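Local coordinates for hydrophilic protein, virA protein (PDB 3BO6) that probably acts as a phosphothreonine lyase effector of the SpvC type, removing phosphate from phosphothreonine by elimination rather than by hydrolysis, at residues H153-F158 with E212-L217. Residues are numbered along the deposited sequence; the frame is centred on the assembly and turned at random.
Sequences HNTRQF and EPFYRL
Arg156 and Leu217 touch where helix 149-168 meets the C-terminal helix 213-219, whose short segments cross at -62° with axes 11.0 Å apart at their closest, a spacing wide enough that side chains must bridge it. Arg156 does most of this. With CG anti to the backbone N (chi1 -179°) and the chain extended as far as NE, its guanidinium reaches the last turn of the partner helix. There NH1 donates to the main-chain O of Leu217 at 3.0 Å, with an N-H...O angle of 154°. The oxygen lies at the guanidinium edge, nearly in its plane, whereas NH1 stands well above the carbonyl plane, away from the lone-pair directions. The same nitrogen also bonds Glu220 O at the chain terminus, and NE has a weak, long ion pair with Glu160. A long side chain with several donors suits this place, because carbonyls near a helix C-terminus lack the following amides. Farther in, the methyl CG2 of Thr155 meets the ring edge of Phe214 at CZ, 4.3 Å away, a loose nonpolar touch; Thr155 OG1 turns back to Ser151 O in its own helix. The Leu217 side chain packs on Phe16, His20 and Met23 of helix 16-24 and on Leu12 of helix 7-14, as suits a buried leucine. One cationic side chain thus ties the C-terminal turn to the long helix, and the helix dipole would probably strengthen that attraction.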
loop_
_atom_site.group_PDB
_atom_site.type_symbol
_atom_site.label_atom_id
_atom_site.label_comp_id
_atom_site.label_asym_id
_atom_site.label_seq_id
_atom_site.Cartn_x
_atom_site.Cartn_y
_atom_site.Cartn_z
ATOM N N HIS A 153 10.971 8.137 -2.898
ATOM C CA HIS A 153 11.806 7.160 -3.597
ATOM C C HIS A 153 11.703 5.777 -2.933
ATOM O O HIS A 153 11.550 4.760 -3.610
ATOM C CB HIS A 153 13.265 7.646 -3.616
ATOM C CG HIS A 153 14.222 6.660 -4.202
ATOM N ND1 HIS A 153 14.228 6.319 -5.544
ATOM C CD2 HIS A 153 15.223 5.950 -3.633
ATOM C CE1 HIS A 153 15.188 5.441 -5.763
ATOM N NE2 HIS A 153 15.804 5.192 -4.619
ATOM N N ASN A 154 11.770 5.746 -1.609
ATOM C CA ASN A 154 11.727 4.466 -0.902
ATOM C C ASN A 154 10.380 3.790 -1.117
ATOM O O ASN A 154 10.301 2.571 -1.212
ATOM C CB ASN A 154 12.023 4.655 0.584
ATOM C CG ASN A 154 13.496 4.922 0.858
ATOM O OD1 ASN A 154 14.369 4.478 0.108
ATOM N ND2 ASN A 154 13.778 5.635 1.944
ATOM N N THR A 155 9.319 4.588 -1.210
ATOM C CA THR A 155 7.979 4.046 -1.383
ATOM C C THR A 155 7.842 3.466 -2.773
ATOM O O THR A 155 7.330 2.351 -2.939
ATOM C CB THR A 155 6.926 5.117 -1.114
ATOM O OG1 THR A 155 7.085 5.577 0.231
ATOM C CG2 THR A 155 5.520 4.545 -1.270
ATOM N N ARG A 156 8.304 4.210 -3.775
ATOM C CA ARG A 156 8.275 3.711 -5.136
ATOM C C ARG A 156 9.108 2.421 -5.262
ATOM O O ARG A 156 8.674 1.440 -5.892
ATOM C CB ARG A 156 8.776 4.787 -6.099
ATOM C CG ARG A 156 8.761 4.351 -7.557
ATOM C CD ARG A 156 9.036 5.518 -8.496
ATOM N NE ARG A 156 9.162 5.066 -9.878
ATOM C CZ ARG A 156 8.809 5.789 -10.945
ATOM N NH1 ARG A 156 8.288 7.003 -10.796
ATOM N NH2 ARG A 156 8.971 5.291 -12.169
ATOM N N GLN A 157 10.306 2.436 -4.682
ATOM C CA GLN A 157 11.162 1.250 -4.683
ATOM C C GLN A 157 10.473 0.065 -3.983
ATOM O O GLN A 157 10.592 -1.080 -4.425
ATOM C CB GLN A 157 12.499 1.566 -3.999
ATOM C CG GLN A 157 13.433 2.462 -4.835
ATOM C CD GLN A 157 14.247 1.642 -5.806
ATOM O OE1 GLN A 157 14.988 0.748 -5.400
ATOM N NE2 GLN A 157 14.103 1.922 -7.084
ATOM N N PHE A 158 9.755 0.342 -2.899
ATOM C CA PHE A 158 9.063 -0.705 -2.147
ATOM C C PHE A 158 8.002 -1.363 -3.020
ATOM O O PHE A 158 7.880 -2.594 -3.062
ATOM C CB PHE A 158 8.483 -0.117 -0.846
ATOM C CG PHE A 158 7.945 -1.131 0.115
ATOM C CD1 PHE A 158 8.808 -1.935 0.844
ATOM C CD2 PHE A 158 6.577 -1.234 0.336
ATOM C CE1 PHE A 158 8.314 -2.858 1.772
ATOM C CE2 PHE A 158 6.064 -2.138 1.263
ATOM C CZ PHE A 158 6.940 -2.960 1.975
ATOM N N GLU A 212 -3.035 12.721 -9.979
ATOM C CA GLU A 212 -2.572 12.944 -8.613
ATOM C C GLU A 212 -1.060 13.060 -8.585
ATOM O O GLU A 212 -0.363 12.162 -9.045
ATOM C CB GLU A 212 -2.977 11.767 -7.720
ATOM C CG GLU A 212 -4.454 11.768 -7.319
ATOM C CD GLU A 212 -4.775 12.776 -6.214
ATOM O OE1 GLU A 212 -3.862 13.167 -5.450
ATOM O OE2 GLU A 212 -5.966 13.150 -6.087
ATOM N N PRO A 213 -0.534 14.146 -8.018
ATOM C CA PRO A 213 0.925 14.286 -7.972
ATOM C C PRO A 213 1.610 13.067 -7.326
ATOM O O PRO A 213 2.604 12.591 -7.859
ATOM C CB PRO A 213 1.106 15.575 -7.156
ATOM C CG PRO A 213 -0.091 16.412 -7.562
ATOM C CD PRO A 213 -1.232 15.392 -7.644
ATOM N N PHE A 214 1.060 12.540 -6.238
ATOM C CA PHE A 214 1.679 11.380 -5.613
ATOM C C PHE A 214 1.753 10.202 -6.577
ATOM O O PHE A 214 2.790 9.525 -6.662
ATOM C CB PHE A 214 0.944 10.979 -4.315
ATOM C CG PHE A 214 1.499 9.713 -3.675
ATOM C CD1 PHE A 214 2.553 9.786 -2.780
ATOM C CD2 PHE A 214 0.995 8.466 -4.008
ATOM C CE1 PHE A 214 3.076 8.633 -2.206
ATOM C CE2 PHE A 214 1.514 7.318 -3.440
ATOM C CZ PHE A 214 2.561 7.409 -2.544
ATOM N N TYR A 215 0.669 9.948 -7.294
ATOM C CA TYR A 215 0.644 8.853 -8.255
ATOM C C TYR A 215 1.680 9.067 -9.354
ATOM O O TYR A 215 2.403 8.146 -9.729
ATOM C CB TYR A 215 -0.744 8.717 -8.885
ATOM C CG TYR A 215 -0.793 7.643 -9.952
ATOM C CD1 TYR A 215 -0.780 6.305 -9.602
ATOM C CD2 TYR A 215 -0.842 7.965 -11.308
ATOM C CE1 TYR A 215 -0.828 5.308 -10.561
ATOM C CE2 TYR A 215 -0.879 6.963 -12.278
ATOM C CZ TYR A 215 -0.890 5.635 -11.888
ATOM O OH TYR A 215 -0.925 4.627 -12.824
ATOM N N ARG A 216 1.767 10.286 -9.868
ATOM C CA ARG A 216 2.735 10.579 -10.918
ATOM C C ARG A 216 4.165 10.344 -10.430
ATOM O O ARG A 216 5.012 9.826 -11.164
ATOM C CB ARG A 216 2.549 12.011 -11.418
ATOM C CG ARG A 216 1.171 12.238 -12.049
ATOM C CD ARG A 216 1.023 13.648 -12.615
ATOM N NE ARG A 216 1.924 13.853 -13.746
ATOM C CZ ARG A 216 2.096 15.023 -14.348
ATOM N NH1 ARG A 216 1.446 16.088 -13.892
ATOM N NH2 ARG A 216 2.946 15.126 -15.369
ATOM N N LEU A 217 4.423 10.683 -9.169
ATOM C CA LEU A 217 5.745 10.439 -8.577
ATOM C C LEU A 217 6.038 8.940 -8.433
ATOM O O LEU A 217 7.191 8.523 -8.486
ATOM C CB LEU A 217 5.836 11.158 -7.235
ATOM C CG LEU A 217 5.854 12.699 -7.368
ATOM C CD1 LEU A 217 5.566 13.383 -6.026
ATOM C CD2 LEU A 217 7.181 13.190 -7.936
#